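Local coordinates for peroxisomal fatty acid beta-oxidation multifunctional protein MFP2 (Arabidopsis thaliana, PDB 2WTB) that catalyses successive steps of peroxisomal fatty acid beta-oxidation, combining enoyl-CoA hydratase and NAD-dependent 3-hydroxyacyl-CoA dehydrogenase activities in one chain, at residues 627-630 with 631-635; 509-512 with 513-517; 531-535 with 536-540; 672-675 with 676-680. All blocks are in the same frame, centred on the assembly; numbering follows the deposited sequence.

Overall arrangement
All four contacts are local and in series, so none nests in or crosses another, and each closes only a helical turn or a helix end. From the N terminus, contact 2 ends helix 498-514, contact 3 starts helix 535-542, contact 1 marks a kink within helix 624-644, and contact 4 joins helices 671-678 and 680-694. Contact 1 touches the other three: Leu512 of contact 2, Met531 of contact 3, and Trp674 and Ile678 of contact 4. Contacts 2 and 3 meet through Phe536 against Met510 and Val513. Contacts 2 and 4 do not touch, nearest atoms about 13 Å apart. Contact 1 thus packs helix 624-644 against helices 498-514 and 671-678 and the loop before helix 535-542.

Contact 1: residues 627-630 with 631-635; sequences IIEM and TFFPV
Helix 624-644 is kinked at Pro634, whose ring packs on Met630: the imide nitrogen cannot donate to the turn before, and Pro634 CG instead lies 3.3 Å from Met630 O. Thr631 bonds back into the helix. Its CB-OG1 bond is staggered beside the backbone N (chi1 -63°), which carries OG1 to 2.9 Å from Ile627 O, while the Thr631 N bond to that carbonyl is weak. Thr631 N also reaches Ile628 O from above the carbonyl plane; Phe632 N sits nearly in line with the Ile628 C=O, 2.8 Å from its O, though the N-H is bent off that oxygen, which thus takes two donors. The alpha-helical pattern continues with Phe633 N to Glu629 O at 3.2 Å, then lapses at Pro634 and Val635. Thr631 packs on helix 498-514 and Phe632 on Ile526 of helix 519-529. The Phe632 ring turns its edge to Ile628 O, and its CD2 touches Ile628 CG2 at 3.7 Å. Glu629 and Phe633 run side by side, with carboxylate and ring 28° apart and Glu629 CD 3.9 Å from Phe633 CZ; CA of Glu629 lies over one face of the Phe633 ring. OE1 of the buried carboxylate hydrogen-bonds the Tyr682 hydroxyl.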
loop_
_atom_site.group_PDB
_atom_site.type_symbol
_atom_site.label_atom_id
_atom_site.label_comp_id
_atom_site.label_asym_id
_atom_site.label_seq_id
_atom_site.Cartn_x
_atom_site.Cartn_y
_atom_site.Cartn_z
ATOM N N ILE A 627 9.115 -24.459 9.683
ATOM C CA ILE A 627 8.599 -24.416 8.320
ATOM C C ILE A 627 8.831 -23.030 7.736
ATOM O O ILE A 627 9.440 -22.879 6.676
ATOM C CB ILE A 627 7.093 -24.724 8.263
ATOM C CG1 ILE A 627 6.838 -26.217 8.462
ATOM C CG2 ILE A 627 6.512 -24.271 6.933
ATOM C CD1 ILE A 627 5.369 -26.588 8.422
ATOM N N ILE A 628 8.345 -22.020 8.446
ATOM C CA ILE A 628 8.528 -20.638 8.037
ATOM C C ILE A 628 10.008 -20.309 7.869
ATOM O O ILE A 628 10.416 -19.755 6.848
ATOM C CB ILE A 628 7.890 -19.669 9.053
ATOM C CG1 ILE A 628 6.367 -19.813 9.036
ATOM C CG2 ILE A 628 8.285 -18.238 8.747
ATOM C CD1 ILE A 628 5.671 -19.084 10.162
ATOM N N GLU A 629 10.814 -20.670 8.863
ATOM C CA GLU A 629 12.231 -20.317 8.852
ATOM C C GLU A 629 13.011 -20.961 7.708
ATOM O O GLU A 629 13.941 -20.360 7.175
ATOM C CB GLU A 629 12.886 -20.636 10.199
ATOM C CG GLU A 629 12.537 -19.644 11.297
ATOM C CD GLU A 629 13.525 -19.665 12.447
ATOM O OE1 GLU A 629 14.364 -20.589 12.498
ATOM O OE2 GLU A 629 13.461 -18.752 13.300
ATOM N N MET A 630 12.631 -22.178 7.332
ATOM C CA MET A 630 13.314 -22.885 6.253
ATOM C C MET A 630 12.788 -22.464 4.882
ATOM O O MET A 630 13.404 -22.745 3.853
ATOM C CB MET A 630 13.181 -24.402 6.422
ATOM C CG MET A 630 13.816 -24.948 7.691
ATOM S SD MET A 630 13.971 -26.747 7.683
ATOM C CE MET A 630 15.247 -26.968 6.448
ATOM N N THR A 631 11.649 -21.784 4.874
ATOM C CA THR A 631 11.020 -21.372 3.629
ATOM C C THR A 631 11.308 -19.906 3.310
ATOM O O THR A 631 11.273 -19.497 2.150
ATOM C CB THR A 631 9.493 -21.609 3.677
ATOM O OG1 THR A 631 9.234 -23.009 3.827
ATOM C CG2 THR A 631 8.827 -21.117 2.405
ATOM N N PHE A 632 11.607 -19.122 4.341
ATOM C CA PHE A 632 11.765 -17.679 4.174
ATOM C C PHE A 632 13.203 -17.184 4.291
ATOM O O PHE A 632 13.575 -16.194 3.662
ATOM C CB PHE A 632 10.863 -16.926 5.151
ATOM C CG PHE A 632 9.452 -16.793 4.676
ATOM C CD1 PHE A 632 9.112 -15.828 3.746
ATOM C CD2 PHE A 632 8.467 -17.638 5.146
ATOM C CE1 PHE A 632 7.812 -15.707 3.302
ATOM C CE2 PHE A 632 7.162 -17.517 4.706
ATOM C CZ PHE A 632 6.834 -16.555 3.784
ATOM N N PHE A 633 14.008 -17.865 5.097
ATOM C CA PHE A 633 15.409 -17.493 5.246
ATOM C C PHE A 633 16.173 -17.601 3.925
ATOM O O PHE A 633 17.026 -16.762 3.634
ATOM C CB PHE A 633 16.078 -18.314 6.350
ATOM C CG PHE A 633 15.800 -17.800 7.736
ATOM C CD1 PHE A 633 14.623 -17.126 8.016
ATOM C CD2 PHE A 633 16.710 -18.002 8.761
ATOM C CE1 PHE A 633 14.363 -16.653 9.287
ATOM C CE2 PHE A 633 16.453 -17.533 10.036
ATOM C CZ PHE A 633 15.279 -16.859 10.299
ATOM N N PRO A 634 15.876 -18.634 3.121
ATOM C CA PRO A 634 16.463 -18.693 1.778
ATOM C C PRO A 634 16.017 -17.518 0.909
ATOM O O PRO A 634 16.758 -17.102 0.019
ATOM C CB PRO A 634 15.920 -20.011 1.218
ATOM C CG PRO A 634 15.659 -20.843 2.422
ATOM C CD PRO A 634 15.169 -19.881 3.464
ATOM N N VAL A 635 14.822 -16.993 1.164
ATOM C CA VAL A 635 14.354 -15.801 0.461
ATOM C C VAL A 635 15.134 -14.571 0.922
ATOM O O VAL A 635 15.521 -13.732 0.108
ATOM C CB VAL A 635 12.843 -15.562 0.655
ATOM C CG1 VAL A 635 12.458 -14.188 0.150
ATOM C CG2 VAL A 635 12.037 -16.634 -0.060
#

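Contact 2: residues 509-512 with 513-517; sequences AMFL and VECGA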
loop_
_atom_site.group_PDB
_atom_site.type_symbol
_atom_site.label_atom_id
_atom_site.label_comp_id
_atom_site.label_asym_id
_atom_site.label_seq_id
_atom_site.Cartn_x
_atom_site.Cartn_y
_atom_site.Cartn_z
ATOM N N ALA A 509 9.940 -25.206 -0.129
ATOM C CA ALA A 509 8.739 -25.898 0.307
ATOM C C ALA A 509 8.694 -27.312 -0.263
ATOM O O ALA A 509 8.549 -28.288 0.475
ATOM C CB ALA A 509 7.505 -25.120 -0.109
ATOM N N MET A 510 8.829 -27.416 -1.581
ATOM C CA MET A 510 8.732 -28.703 -2.258
ATOM C C MET A 510 9.836 -29.674 -1.850
ATOM O O MET A 510 9.615 -30.882 -1.803
ATOM C CB MET A 510 8.706 -28.522 -3.776
ATOM C CG MET A 510 7.411 -27.915 -4.287
ATOM S SD MET A 510 7.164 -28.153 -6.054
ATOM C CE MET A 510 5.574 -27.363 -6.275
ATOM N N PHE A 511 11.022 -29.148 -1.556
ATOM C CA PHE A 511 12.110 -29.989 -1.068
ATOM C C PHE A 511 11.740 -30.596 0.279
ATOM O O PHE A 511 12.045 -31.756 0.554
ATOM C CB PHE A 511 13.414 -29.199 -0.942
ATOM C CG PHE A 511 14.476 -29.911 -0.148
ATOM C CD1 PHE A 511 14.713 -29.576 1.176
ATOM C CD2 PHE A 511 15.227 -30.925 -0.720
ATOM C CE1 PHE A 511 15.685 -30.235 1.913
ATOM C CE2 PHE A 511 16.202 -31.588 0.011
ATOM C CZ PHE A 511 16.430 -31.241 1.329
ATOM N N LEU A 512 11.083 -29.800 1.116
ATOM C CA LEU A 512 10.622 -30.268 2.415
ATOM C C LEU A 512 9.585 -31.372 2.244
ATOM O O LEU A 512 9.579 -32.354 2.987
ATOM C CB LEU A 512 10.026 -29.111 3.220
ATOM C CG LEU A 512 11.002 -28.031 3.689
ATOM C CD1 LEU A 512 10.251 -26.864 4.309
ATOM C CD2 LEU A 512 12.016 -28.604 4.667
ATOM N N VAL A 513 8.711 -31.204 1.257
ATOM C CA VAL A 513 7.674 -32.189 0.975
ATOM C C VAL A 513 8.276 -33.515 0.534
ATOM O O VAL A 513 7.890 -34.575 1.028
ATOM C CB VAL A 513 6.680 -31.683 -0.091
ATOM C CG1 VAL A 513 6.065 -32.846 -0.848
ATOM C CG2 VAL A 513 5.602 -30.835 0.558
ATOM N N GLU A 514 9.227 -33.456 -0.392
ATOM C CA GLU A 514 9.902 -34.664 -0.848
ATOM C C GLU A 514 10.636 -35.330 0.311
ATOM O O GLU A 514 10.994 -36.505 0.240
ATOM C CB GLU A 514 10.871 -34.355 -1.992
ATOM C CG GLU A 514 10.186 -34.000 -3.303
ATOM C CD GLU A 514 11.057 -34.286 -4.512
ATOM O OE1 GLU A 514 12.012 -35.083 -4.383
ATOM O OE2 GLU A 514 10.784 -33.720 -5.591
ATOM N N CYS A 515 10.847 -34.571 1.381
ATOM C CA CYS A 515 11.519 -35.090 2.564
ATOM C C CYS A 515 10.529 -35.622 3.598
ATOM O O CYS A 515 10.929 -36.108 4.656
ATOM C CB CYS A 515 12.415 -34.018 3.184
ATOM S SG CYS A 515 13.911 -33.689 2.232
ATOM N N GLY A 516 9.240 -35.526 3.286
ATOM C CA GLY A 516 8.207 -36.079 4.143
ATOM C C GLY A 516 7.261 -35.054 4.741
ATOM O O GLY A 516 6.179 -35.404 5.215
ATOM N N ALA A 517 7.664 -33.788 4.722
ATOM C CA ALA A 517 6.862 -32.721 5.312
ATOM C C ALA A 517 5.475 -32.635 4.679
ATOM O O ALA A 517 5.345 -32.552 3.459
ATOM C CB ALA A 517 7.588 -31.385 5.196
#
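The sulfur of Cys515 sits over one face of the Phe511 ring, 3.8 Å from its centroid and 19° off the normal, displaced toward the rim so that CZ of Phe511 is the ring atom nearest to SG, at 3.6 Å. Both first torsions serve this sulfur-aromatic contact. Phe511 holds CG anti to the amide nitrogen (chi1 166°), whereas SG of Cys515 lies beside its own N, and the two groups come together one turn apart on the same flank. Leu619 packs on both residues from a neighbouring loop. Where the chain leaves the helix, Ala517 folds back so that its CB meets Leu512 CB at 3.9 Å. Glu514 stretches out beyond CG, its carboxylate being held away from this turn: OE1 bonds to the hydroxyl of Tyr563 and OE2 to that of Ser565. The backbone shows where the helix stops. Glu514 N still makes a nearly straight bond to Met510 O at 3.0 Å, but the bonds of Cys515 N to Phe511 O and Leu512 O are both weak. Beyond it, Ala517 N reaches Leu512 O at 3.0 Å and Gly516 N reaches Val513 O at 2.8 Å. With Gly516 at positive phi, where a CB would jam against the preceding carbonyl, this pair of bonds and the apolar Leu512-Ala517 contact make the end of helix 498-514 a Schellman motif.

Contact 3: residues 531-535 with 536-540; sequences MPMGP and FRLCD
Gly534 and Leu538 are joined by the first backbone bond of helix 535-542: Leu538 N lies 2.6 Å from Gly534 O, with an N-H...O angle of 158° and the donor almost in line with the C=O bond. Cys539 N follows, donating to Pro535 O at 2.9 Å from a position tilted off the carbonyl plane, and Asp540 N continues the series with Phe536 O. The amides ahead of these have no carbonyl of their own helix to use. Gly534 occupies the N-cap position and Pro535, next in line, has no N-H to satisfy, which suits the first turn of a helix. The two remaining amides are taken by Asp523 of helix 519-529: Phe536 N bonds to its OD1 and Arg537 N to its OD2, so one carboxylate serves both and fastens the two helices to each other. Beside this polar start, Met533 lies extended across Arg537 and Leu538 at about a right angle to each. Its SD comes 3.7 Å from Leu538 CB, and its CE rests over one face of the Arg537 guanidinium, 3.5 Å above the plane and offset toward the rim. Arg537 bends at chi2 (53°), which folds its chain round this methyl group, CG, CD and NE each lying 3.6 Å from Met533 CE. With an alanine in place of Met533, the guanidinium face would probably lose its methyl cover and the arginine chain would be freer to turn, while Leu538 CB would keep the contact with CB but lose the sulfur.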
loop_
_atom_site.group_PDB
_atom_site.type_symbol
_atom_site.label_atom_id
_atom_site.label_comp_id
_atom_site.label_asym_id
_atom_site.label_seq_id
_atom_site.Cartn_x
_atom_site.Cartn_y
_atom_site.Cartn_z
ATOM N N MET A 531 1.068 -14.418 5.126
ATOM C CA MET A 531 0.832 -14.587 3.698
ATOM C C MET A 531 -0.651 -14.812 3.444
ATOM O O MET A 531 -1.351 -15.375 4.286
ATOM C CB MET A 531 1.642 -15.767 3.157
ATOM C CG MET A 531 3.142 -15.533 3.144
ATOM S SD MET A 531 3.627 -14.383 1.849
ATOM C CE MET A 531 5.274 -13.933 2.377
ATOM N N PRO A 532 -1.139 -14.367 2.279
ATOM C CA PRO A 532 -2.549 -14.533 1.918
ATOM C C PRO A 532 -2.820 -15.954 1.445
ATOM O O PRO A 532 -3.963 -16.314 1.166
ATOM C CB PRO A 532 -2.730 -13.557 0.745
ATOM C CG PRO A 532 -1.467 -12.727 0.697
ATOM C CD PRO A 532 -0.402 -13.599 1.266
ATOM N N MET A 533 -1.765 -16.758 1.370
ATOM C CA MET A 533 -1.851 -18.062 0.739
ATOM C C MET A 533 -0.665 -18.921 1.157
ATOM O O MET A 533 0.324 -18.415 1.685
ATOM C CB MET A 533 -1.847 -17.876 -0.777
ATOM C CG MET A 533 -2.764 -18.804 -1.531
ATOM S SD MET A 533 -3.131 -18.180 -3.181
ATOM C CE MET A 533 -4.452 -19.291 -3.660
ATOM N N GLY A 534 -0.767 -20.225 0.926
ATOM C CA GLY A 534 0.338 -21.124 1.192
ATOM C C GLY A 534 1.146 -21.335 -0.071
ATOM O O GLY A 534 0.644 -21.103 -1.168
ATOM N N PRO A 535 2.404 -21.774 0.075
ATOM C CA PRO A 535 3.286 -22.014 -1.071
ATOM C C PRO A 535 2.609 -22.856 -2.148
ATOM O O PRO A 535 2.572 -22.456 -3.312
ATOM C CB PRO A 535 4.449 -22.791 -0.454
ATOM C CG PRO A 535 4.492 -22.331 0.956
ATOM C CD PRO A 535 3.066 -22.072 1.357
ATOM N N PHE A 536 2.076 -24.009 -1.758
ATOM C CA PHE A 536 1.418 -24.905 -2.700
ATOM C C PHE A 536 0.056 -24.359 -3.113
ATOM O O PHE A 536 -0.309 -24.390 -4.288
ATOM C CB PHE A 536 1.280 -26.303 -2.093
ATOM C CG PHE A 536 2.574 -26.865 -1.579
ATOM C CD1 PHE A 536 2.927 -26.718 -0.247
ATOM C CD2 PHE A 536 3.446 -27.523 -2.430
ATOM C CE1 PHE A 536 4.122 -27.226 0.227
ATOM C CE2 PHE A 536 4.642 -28.031 -1.962
ATOM C CZ PHE A 536 4.980 -27.881 -0.631
ATOM N N ARG A 537 -0.688 -23.854 -2.135
ATOM C CA ARG A 537 -1.993 -23.259 -2.384
ATOM C C ARG A 537 -1.892 -22.144 -3.421
ATOM O O ARG A 537 -2.741 -22.023 -4.304
ATOM C CB ARG A 537 -2.583 -22.733 -1.073
ATOM C CG ARG A 537 -3.810 -21.854 -1.224
ATOM C CD ARG A 537 -4.893 -22.514 -2.051
ATOM N NE ARG A 537 -6.187 -21.874 -1.833
ATOM C CZ ARG A 537 -7.188 -21.896 -2.705
ATOM N NH1 ARG A 537 -7.043 -22.518 -3.866
ATOM N NH2 ARG A 537 -8.330 -21.287 -2.417
ATOM N N LEU A 538 -0.843 -21.336 -3.308
ATOM C CA LEU A 538 -0.585 -20.259 -4.257
ATOM C C LEU A 538 -0.060 -20.816 -5.574
ATOM O O LEU A 538 -0.308 -20.258 -6.643
ATOM C CB LEU A 538 0.409 -19.255 -3.662
ATOM C CG LEU A 538 0.992 -18.168 -4.571
ATOM C CD1 LEU A 538 1.259 -16.891 -3.782
ATOM C CD2 LEU A 538 2.258 -18.654 -5.268
ATOM N N CYS A 539 0.668 -21.925 -5.489
ATOM C CA CYS A 539 1.229 -22.569 -6.669
ATOM C C CYS A 539 0.129 -23.076 -7.597
ATOM O O CYS A 539 0.283 -23.073 -8.818
ATOM C CB CYS A 539 2.148 -23.721 -6.259
ATOM S SG CYS A 539 3.087 -24.445 -7.618
ATOM N N ASP A 540 -0.979 -23.514 -7.008
ATOM C CA ASP A 540 -2.116 -23.996 -7.782
ATOM C C ASP A 540 -2.888 -22.828 -8.389
ATOM O O ASP A 540 -3.426 -22.935 -9.490
#

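Contact 4: residues 672-675 with 676-680; sequences MFWA and DSIGS
The indole of Trp674 carries the CD1 methyl of Ile678 on one face, 3.2 Å above the plane and shifted toward the rim. The distance to the centroid of the six-membered ring is 3.7 Å, 28° off the normal, a CH-pi contact; CZ2 of Trp674 is the ring atom closest to CD1, at 3.3 Å. Trp674 also forms an edge-to-face pair with the ring of Phe529, and the ring of Phe673 meets that of His288 with planes at about 40°. A chi1 of 176°, with CG trans to N, sends the indole of Trp674 out nearly square to the helix axis, and the Ile678 chain leans back to lay CD1 on it. A leucine in place of Trp674 would probably leave the Ile678 methyl without a flat surface to rest on and cost Phe529 its edge-to-face partner on this helix. Asp676 N to Met672 O is nearly straight at 3.1 Å, whereas the bonds of Ser677 N to Phe673 O and Trp674 O, and of Ile678 N to Trp674 O, are weak. Ala675 O takes two donors, Ile678 N from above the carbonyl plane and Gly679 N at 3.0 Å. The carboxylate of Asp676 accepts from the amides of Leu714 and Ser715. The helix is thus terminated by a glycine of positive phi, Gly679, which doubles as the N-cap of helix 680-694.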
loop_
_atom_site.group_PDB
_atom_site.type_symbol
_atom_site.label_atom_id
_atom_site.label_comp_id
_atom_site.label_asym_id
_atom_site.label_seq_id
_atom_site.Cartn_x
_atom_site.Cartn_y
_atom_site.Cartn_z
ATOM N N MET A 672 13.141 -7.702 4.193
ATOM C CA MET A 672 14.423 -7.250 4.729
ATOM C C MET A 672 14.275 -6.670 6.131
ATOM O O MET A 672 15.077 -6.963 7.017
ATOM C CB MET A 672 15.080 -6.231 3.794
ATOM C CG MET A 672 15.475 -6.795 2.437
ATOM S SD MET A 672 16.872 -7.936 2.504
ATOM C CE MET A 672 18.192 -6.823 2.980
ATOM N N PHE A 673 13.250 -5.848 6.330
ATOM C CA PHE A 673 12.960 -5.303 7.654
ATOM C C PHE A 673 12.735 -6.431 8.660
ATOM O O PHE A 673 13.121 -6.325 9.824
ATOM C CB PHE A 673 11.736 -4.389 7.602
ATOM C CG PHE A 673 11.383 -3.769 8.926
ATOM C CD1 PHE A 673 11.799 -2.487 9.237
ATOM C CD2 PHE A 673 10.629 -4.467 9.857
ATOM C CE1 PHE A 673 11.471 -1.911 10.453
ATOM C CE2 PHE A 673 10.302 -3.898 11.076
ATOM C CZ PHE A 673 10.721 -2.619 11.373
ATOM N N TRP A 674 12.109 -7.510 8.197
ATOM C CA TRP A 674 11.825 -8.666 9.038
ATOM C C TRP A 674 13.107 -9.428 9.346
ATOM O O TRP A 674 13.323 -9.865 10.475
ATOM C CB TRP A 674 10.807 -9.582 8.351
ATOM C CG TRP A 674 10.523 -10.858 9.086
ATOM C CD1 TRP A 674 9.811 -10.996 10.242
ATOM C CD2 TRP A 674 10.929 -12.181 8.707
ATOM N NE1 TRP A 674 9.757 -12.318 10.610
ATOM C CE2 TRP A 674 10.434 -13.067 9.684
ATOM C CE3 TRP A 674 11.667 -12.700 7.639
ATOM C CZ2 TRP A 674 10.651 -14.443 9.626
ATOM C CZ3 TRP A 674 11.882 -14.068 7.581
ATOM C CH2 TRP A 674 11.376 -14.924 8.570
ATOM N N ALA A 675 13.958 -9.574 8.335
ATOM C CA ALA A 675 15.240 -10.255 8.498
ATOM C C ALA A 675 16.072 -9.622 9.609
ATOM O O ALA A 675 16.630 -10.325 10.451
ATOM C CB ALA A 675 16.016 -10.259 7.184
ATOM N N ASP A 676 16.159 -8.295 9.606
ATOM C CA ASP A 676 16.882 -7.584 10.655
ATOM C C ASP A 676 16.111 -7.611 11.969
ATOM O O ASP A 676 16.679 -7.393 13.040
ATOM C CB ASP A 676 17.168 -6.144 10.235
ATOM C CG ASP A 676 18.428 -6.022 9.401
ATOM O OD1 ASP A 676 18.545 -5.040 8.636
ATOM O OD2 ASP A 676 19.300 -6.910 9.512
ATOM N N SER A 677 14.814 -7.880 11.879
ATOM C CA SER A 677 13.968 -7.984 13.058
ATOM C C SER A 677 14.327 -9.234 13.853
ATOM O O SER A 677 14.086 -9.311 15.059
ATOM C CB SER A 677 12.495 -8.019 12.653
ATOM O OG SER A 677 11.660 -8.172 13.787
ATOM N N ILE A 678 14.909 -10.210 13.163
ATOM C CA ILE A 678 15.308 -11.468 13.779
ATOM C C ILE A 678 16.792 -11.459 14.123
ATOM O O ILE A 678 17.211 -12.034 15.127
ATOM C CB ILE A 678 15.007 -12.660 12.854
ATOM C CG1 ILE A 678 13.498 -12.803 12.652
ATOM C CG2 ILE A 678 15.589 -13.945 13.424
ATOM C CD1 ILE A 678 13.117 -13.943 11.744
ATOM N N GLY A 679 17.583 -10.796 13.285
ATOM C CA GLY A 679 19.015 -10.705 13.499
ATOM C C GLY A 679 19.799 -11.484 12.463
ATOM O O GLY A 679 19.539 -12.665 12.235
ATOM N N SER A 680 20.760 -10.819 11.833
ATOM C CA SER A 680 21.568 -11.443 10.792
ATOM C C SER A 680 22.372 -12.623 11.332
ATOM O O SER A 680 22.490 -13.655 10.673
ATOM C CB SER A 680 22.509 -10.420 10.156
ATOM O OG SER A 680 23.412 -9.896 11.113
#